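Local atomic coordinates of uncharacterized protein TCIL3000_10_9440 (PDB entry 5KMX), a protein that is of unknown function but is an insect-stage surface antigen of Trypanosoma congolense, a putative sensor whose bilobed ectodomain is the part described. Residues A[24-29]-A[202-207]; A[41-46]-A[55-60]. All coordinates share one frame; numbering follows the deposited sequence.

Interaction 1 of 2, residues A[24-29]-A[202-207]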
loop_
_atom_site.group_PDB
_atom_site.type_symbol
_atom_site.label_atom_id
_atom_site.label_comp_id
_atom_site.label_asym_id
_atom_site.label_seq_id
_atom_site.Cartn_x
_atom_site.Cartn_y
_atom_site.Cartn_z
ATOM N N ASN A 24 -20.766 -0.508 8.876
ATOM C CA ASN A 24 -21.310 0.039 10.119
ATOM C C ASN A 24 -20.396 -0.132 11.339
ATOM O O ASN A 24 -20.159 0.832 12.066
ATOM C CB ASN A 24 -22.675 -0.589 10.411
ATOM C CG ASN A 24 -23.719 -0.220 9.373
ATOM O OD1 ASN A 24 -23.660 0.852 8.770
ATOM N ND2 ASN A 24 -24.681 -1.109 9.159
ATOM N N PRO A 25 -19.886 -1.353 11.576
ATOM C CA PRO A 25 -19.001 -1.521 12.736
ATOM C C PRO A 25 -17.723 -0.685 12.665
ATOM O O PRO A 25 -17.200 -0.282 13.703
ATOM C CB PRO A 25 -18.664 -3.019 12.714
ATOM C CG PRO A 25 -19.030 -3.490 11.345
ATOM C CD PRO A 25 -20.175 -2.641 10.922
ATOM N N ILE A 26 -17.236 -0.425 11.455
ATOM C CA ILE A 26 -16.000 0.328 11.272
ATOM C C ILE A 26 -16.192 1.797 11.649
ATOM O O ILE A 26 -15.230 2.503 11.952
ATOM C CB ILE A 26 -15.497 0.227 9.818
ATOM C CG1 ILE A 26 -15.316 -1.243 9.423
ATOM C CG2 ILE A 26 -14.179 0.976 9.650
ATOM C CD1 ILE A 26 -15.086 -1.463 7.945
ATOM N N GLU A 27 -17.443 2.250 11.642
ATOM C CA GLU A 27 -17.770 3.611 12.055
ATOM C C GLU A 27 -17.392 3.863 13.515
ATOM O O GLU A 27 -17.330 5.010 13.960
ATOM C CB GLU A 27 -19.262 3.884 11.856
ATOM C CG GLU A 27 -19.759 3.675 10.429
ATOM C CD GLU A 27 -19.246 4.726 9.459
ATOM O OE1 GLU A 27 -18.655 5.726 9.917
ATOM O OE2 GLU A 27 -19.437 4.550 8.237
ATOM N N LYS A 28 -17.148 2.784 14.253
ATOM C CA LYS A 28 -16.791 2.869 15.665
ATOM C C LYS A 28 -15.281 2.863 15.889
ATOM O O LYS A 28 -14.820 2.924 17.030
ATOM C CB LYS A 28 -17.421 1.708 16.437
ATOM C CG LYS A 28 -18.936 1.651 16.353
ATOM C CD LYS A 28 -19.477 0.395 17.016
ATOM C CE LYS A 28 -20.976 0.489 17.240
ATOM N NZ LYS A 28 -21.508 -0.724 17.918
ATOM N N TRP A 29 -14.511 2.787 14.808
ATOM C CA TRP A 29 -13.060 2.668 14.915
ATOM C C TRP A 29 -12.377 4.006 15.191
ATOM O O TRP A 29 -11.483 4.423 14.454
ATOM C CB TRP A 29 -12.482 2.045 13.640
ATOM C CG TRP A 29 -12.702 0.569 13.538
ATOM C CD1 TRP A 29 -13.509 -0.199 14.327
ATOM C CD2 TRP A 29 -12.098 -0.323 12.595
ATOM N NE1 TRP A 29 -13.447 -1.513 13.931
ATOM C CE2 TRP A 29 -12.588 -1.615 12.871
ATOM C CE3 TRP A 29 -11.191 -0.154 11.545
ATOM C CZ2 TRP A 29 -12.202 -2.731 12.131
ATOM C CZ3 TRP A 29 -10.812 -1.263 10.813
ATOM C CH2 TRP A 29 -11.315 -2.535 11.109
ATOM N N LEU A 202 -6.209 2.149 8.830
ATOM C CA LEU A 202 -6.587 0.818 9.294
ATOM C C LEU A 202 -7.869 0.357 8.609
ATOM O O LEU A 202 -8.903 1.019 8.703
ATOM C CB LEU A 202 -6.767 0.810 10.815
ATOM C CG LEU A 202 -7.257 -0.498 11.442
ATOM C CD1 LEU A 202 -6.250 -1.615 11.219
ATOM C CD2 LEU A 202 -7.536 -0.311 12.929
ATOM N N TYR A 203 -7.789 -0.785 7.930
ATOM C CA TYR A 203 -8.919 -1.342 7.192
ATOM C C TYR A 203 -9.468 -2.600 7.854
ATOM O O TYR A 203 -8.793 -3.236 8.662
ATOM C CB TYR A 203 -8.504 -1.679 5.756
ATOM C CG TYR A 203 -8.394 -0.492 4.828
ATOM C CD1 TYR A 203 -7.268 0.320 4.833
ATOM C CD2 TYR A 203 -9.412 -0.193 3.930
ATOM C CE1 TYR A 203 -7.164 1.404 3.976
ATOM C CE2 TYR A 203 -9.316 0.885 3.073
ATOM C CZ TYR A 203 -8.191 1.680 3.099
ATOM O OH TYR A 203 -8.093 2.754 2.246
ATOM N N SER A 204 -10.701 -2.948 7.505
ATOM C CA SER A 204 -11.247 -4.263 7.814
ATOM C C SER A 204 -10.901 -5.195 6.658
ATOM O O SER A 204 -10.717 -4.740 5.531
ATOM C CB SER A 204 -12.761 -4.194 8.023
ATOM O OG SER A 204 -13.431 -3.950 6.800
ATOM N N GLU A 205 -10.801 -6.491 6.934
ATOM C CA GLU A 205 -10.446 -7.461 5.902
ATOM C C GLU A 205 -11.457 -7.483 4.761
ATOM O O GLU A 205 -11.091 -7.671 3.603
ATOM C CB GLU A 205 -10.331 -8.865 6.498
ATOM C CG GLU A 205 -9.000 -9.151 7.168
ATOM C CD GLU A 205 -8.866 -10.599 7.599
ATOM O OE1 GLU A 205 -9.761 -11.406 7.268
ATOM O OE2 GLU A 205 -7.863 -10.932 8.265
ATOM N N GLY A 206 -12.727 -7.289 5.095
ATOM C CA GLY A 206 -13.795 -7.397 4.119
ATOM C C GLY A 206 -13.993 -6.149 3.279
ATOM O O GLY A 206 -14.949 -6.063 2.508
ATOM N N ASP A 207 -13.094 -5.179 3.422
ATOM C CA ASP A 207 -13.227 -3.916 2.704
ATOM C C ASP A 207 -13.056 -4.141 1.203
ATOM O O ASP A 207 -12.157 -4.872 0.789
ATOM C CB ASP A 207 -12.200 -2.897 3.199
ATOM C CG ASP A 207 -12.493 -1.489 2.709
ATOM O OD1 ASP A 207 -12.147 -1.178 1.552
ATOM O OD2 ASP A 207 -13.072 -0.696 3.480
#

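Interaction 2 of 2, residues A[41-46]-A[55-60]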
loop_
_atom_site.group_PDB
_atom_site.type_symbol
_atom_site.label_atom_id
_atom_site.label_comp_id
_atom_site.label_asym_id
_atom_site.label_seq_id
_atom_site.Cartn_x
_atom_site.Cartn_y
_atom_site.Cartn_z
ATOM N N ARG A 41 -13.074 7.413 7.950
ATOM C CA ARG A 41 -13.301 8.015 6.642
ATOM C C ARG A 41 -14.090 7.082 5.735
ATOM O O ARG A 41 -13.606 6.016 5.355
ATOM C CB ARG A 41 -11.968 8.377 5.984
ATOM C CG ARG A 41 -11.211 9.488 6.693
ATOM C CD ARG A 41 -11.790 10.851 6.358
ATOM N NE ARG A 41 -11.372 11.875 7.311
ATOM C CZ ARG A 41 -10.184 12.472 7.304
ATOM N NH1 ARG A 41 -9.273 12.148 6.394
ATOM N NH2 ARG A 41 -9.903 13.394 8.214
ATOM N N ARG A 42 -15.309 7.490 5.399
ATOM C CA ARG A 42 -16.130 6.762 4.442
ATOM C C ARG A 42 -15.956 7.388 3.064
ATOM O O ARG A 42 -16.340 8.537 2.843
ATOM C CB ARG A 42 -17.602 6.777 4.865
ATOM C CG ARG A 42 -18.513 5.906 4.009
ATOM C CD ARG A 42 -19.132 6.681 2.856
ATOM N NE ARG A 42 -19.898 5.815 1.963
ATOM C CZ ARG A 42 -20.367 6.192 0.777
ATOM N NH1 ARG A 42 -20.149 7.423 0.332
ATOM N NH2 ARG A 42 -21.053 5.337 0.031
ATOM N N ARG A 43 -15.369 6.628 2.145
ATOM C CA ARG A 43 -15.139 7.100 0.784
ATOM C C ARG A 43 -15.692 6.096 -0.217
ATOM O O ARG A 43 -16.151 5.019 0.166
ATOM C CB ARG A 43 -13.646 7.334 0.543
ATOM C CG ARG A 43 -12.992 8.193 1.612
ATOM C CD ARG A 43 -11.864 9.042 1.051
ATOM N NE ARG A 43 -10.754 8.238 0.547
ATOM C CZ ARG A 43 -9.615 8.745 0.082
ATOM N NH1 ARG A 43 -9.429 10.058 0.055
ATOM N NH2 ARG A 43 -8.659 7.938 -0.356
ATOM N N THR A 44 -15.646 6.458 -1.496
ATOM C CA THR A 44 -16.202 5.621 -2.553
ATOM C C THR A 44 -15.118 5.054 -3.463
ATOM O O THR A 44 -14.127 5.722 -3.758
ATOM C CB THR A 44 -17.210 6.401 -3.414
ATOM O OG1 THR A 44 -16.587 7.584 -3.932
ATOM C CG2 THR A 44 -18.429 6.786 -2.591
ATOM N N LEU A 45 -15.324 3.814 -3.899
ATOM C CA LEU A 45 -14.418 3.148 -4.826
ATOM C C LEU A 45 -15.042 3.140 -6.219
ATOM O O LEU A 45 -16.052 2.475 -6.449
ATOM C CB LEU A 45 -14.127 1.721 -4.355
ATOM C CG LEU A 45 -12.727 1.153 -4.595
ATOM C CD1 LEU A 45 -11.682 1.917 -3.797
ATOM C CD2 LEU A 45 -12.701 -0.327 -4.234
ATOM N N ASN A 46 -14.442 3.887 -7.142
ATOM C CA ASN A 46 -14.980 4.022 -8.494
ATOM C C ASN A 46 -14.366 3.023 -9.469
ATOM O O ASN A 46 -13.238 3.201 -9.928
ATOM C CB ASN A 46 -14.766 5.445 -9.011
ATOM C CG ASN A 46 -15.933 6.360 -8.691
ATOM O OD1 ASN A 46 -16.940 6.363 -9.397
ATOM N ND2 ASN A 46 -15.802 7.140 -7.624
ATOM N N THR A 55 -16.012 2.253 0.643
ATOM C CA THR A 55 -14.795 1.804 1.313
ATOM C C THR A 55 -14.590 2.642 2.570
ATOM O O THR A 55 -14.621 3.871 2.514
ATOM C CB THR A 55 -13.552 1.907 0.398
ATOM O OG1 THR A 55 -12.363 1.716 1.177
ATOM C CG2 THR A 55 -13.486 3.263 -0.296
ATOM N N VAL A 56 -14.392 1.972 3.702
ATOM C CA VAL A 56 -14.310 2.656 4.991
ATOM C C VAL A 56 -13.077 2.234 5.785
ATOM O O VAL A 56 -12.766 1.048 5.900
ATOM C CB VAL A 56 -15.569 2.393 5.839
ATOM C CG1 VAL A 56 -15.520 3.195 7.134
ATOM C CG2 VAL A 56 -16.819 2.750 5.047
ATOM N N TYR A 57 -12.391 3.228 6.340
ATOM C CA TYR A 57 -11.203 3.002 7.149
ATOM C C TYR A 57 -11.040 4.135 8.155
ATOM O O TYR A 57 -11.612 5.211 7.982
ATOM C CB TYR A 57 -9.963 2.902 6.260
ATOM C CG TYR A 57 -9.694 4.150 5.448
ATOM C CD1 TYR A 57 -8.982 5.213 5.987
ATOM C CD2 TYR A 57 -10.152 4.266 4.140
ATOM C CE1 TYR A 57 -8.737 6.356 5.251
ATOM C CE2 TYR A 57 -9.909 5.405 3.395
ATOM C CZ TYR A 57 -9.201 6.446 3.956
ATOM O OH TYR A 57 -8.955 7.582 3.221
ATOM N N THR A 58 -10.265 3.885 9.206
ATOM C CA THR A 58 -9.917 4.919 10.172
ATOM C C THR A 58 -8.458 5.309 9.943
ATOM O O THR A 58 -7.637 4.460 9.590
ATOM C CB THR A 58 -10.135 4.444 11.625
ATOM O OG1 THR A 58 -9.951 5.541 12.528
ATOM C CG2 THR A 58 -9.174 3.322 11.981
ATOM N N GLU A 59 -8.138 6.585 10.132
ATOM C CA GLU A 59 -6.817 7.087 9.763
ATOM C C GLU A 59 -6.320 8.231 10.639
ATOM O O GLU A 59 -7.071 8.813 11.422
ATOM C CB GLU A 59 -6.825 7.543 8.296
ATOM C CG GLU A 59 -7.779 8.700 7.988
ATOM C CD GLU A 59 -7.237 10.061 8.405
ATOM O OE1 GLU A 59 -8.040 10.908 8.851
ATOM O OE2 GLU A 59 -6.014 10.290 8.282
ATOM N N ALA A 60 -5.040 8.544 10.479
ATOM C CA ALA A 60 -4.421 9.689 11.129
ATOM C C ALA A 60 -3.127 10.036 10.404
ATOM O O ALA A 60 -2.580 9.213 9.670
ATOM C CB ALA A 60 -4.154 9.399 12.596
#

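Interaction 1 of 2, residues A[24-29]-A[202-207]
Trp-29 reaches strand 197-204 with the outer rim of its six-membered ring, not with a face. CZ3 of Trp-29 comes to 3.5 Å from the carbonyl carbon C of Tyr-203, and that carbon and Leu-202 O both lie at the ring edge, in its plane, so the indole meets the strand backbone edge-on, against the carbonyl groups of Leu-202 and Tyr-203. The side chain of Leu-202 crosses the indole at about a right angle, with its CG 3.7 Å from Trp-29 CZ3. Farther along the rim, Trp-29 CH2 meets Ser-204 CB at 3.8 Å, while Ser-204 N approaches obliquely.

Ile-26 forms the second point of attachment. Its CG1 is anti to the carbonyl carbon (chi1 -56°), and the chain runs on extended to place CD1 against Ser-204, 3.2 Å from OG and 3.6 Å from CB of that residue. The other branch serves its own segment: Ile-26 CG2 sits 3.6 Å above one face of the Trp-29 ring, offset toward the rim. The two side chains therefore reach the strand as one layered unit. Trp-29 N bonds to Ile-26 O at 3.0 Å, the last of three successive i to i+3 backbone bonds in this turn.

Across the segments the contact is made by packing, and all five touching residues are buried. Outside the pair, Tyr-170 meets the indole edge-to-face, and Ile-79 touches both Trp-29 and Leu-202. At the end of the strand, a type I beta turn from Ser-204 to Asp-207 leads into helix 208-216, whose N-cap is Asp-207. The arrangement is that of a turn in the connection between helix 11-20 and strand 31-33, packed through an aromatic edge and an aliphatic tip onto the end of a strand in the mixed beta-sheet.

Interaction 2 of 2, residues A[41-46]-A[55-60]
Arg-41 and Tyr-57 exchange two backbone hydrogen bonds, and Arg-43 and Thr-55 exchange two more, which fixes the antiparallel register. The shortest runs from Arg-41 N to Tyr-57 O at 2.6 Å and is nearly straight, with 170° at the hydrogen. The returning bond, Tyr-57 N to Arg-41 O, is longer at 3.2 Å, and its donor is tilted out of the carbonyl plane. Arg-41 O has a second, weaker donor in the CA-H of Val-56. Between these pairs, Arg-42 and Val-56 form the non-hydrogen-bonded pair, where Arg-42 CG packs at 3.7 Å on Val-56 CG2.

On the face bearing Arg-41, Arg-43, Thr-55 and Tyr-57, the polar groups are matched less directly. Arg-41 NH1 and Glu-59 OE1, 3.0 Å apart, make a salt bridge in which the oxygen lies over the guanidinium face, so the pairing rests on charge and no N-H points at it. The bend of the Arg-41 chain at chi2 (-78°) brings the guanidinium round to this position. Glu-59 OE2 is bonded by Asn-199 ND2. Arg-41 CB lies over one face of the Tyr-57 ring, a CH-pi contact of 4.2 Å to the centroid. The Arg-43 guanidinium stands almost perpendicular to that ring (88°), with Tyr-57 OH above its plane; NE is 3.3 Å from OH, but the angle is too poor for a hydrogen bond.

Asp-207, just past strand 197-204, holds two more polar groups of strand 53-63: its OD1 is hydrogen-bonded to Thr-55 OG1, and its OD2 accepts from Val-56 N. Directed hydrogen bonds between the two hairpin strands thus come from the backbone, while the arginines add a charge pairing with Glu-59 and aliphatic and CH-pi packing.

Overall arrangement
Helix 11-20 leads into the turn at 24-29, whose partner, 202-207, follows some 170 residues later, so interaction 1 closes a loop spanning most of the modelled chain. Interaction 2 is nested inside it: strand 36-45 turns back within a few residues into strand 53-63, a local hairpin. The two contacts meet at strand 53-63, which pairs antiparallel with 36-45 and also with 197-204; their centres are about 9 Å apart. Thr-58 joins them directly, its OG1 lying 2.7 Å from Trp-29 O and its backbone O 2.8 Å from Leu-202 N, both probable hydrogen bonds. Together they pack the N-terminal connection against a sheet in which the early hairpin and a late strand are neighbours.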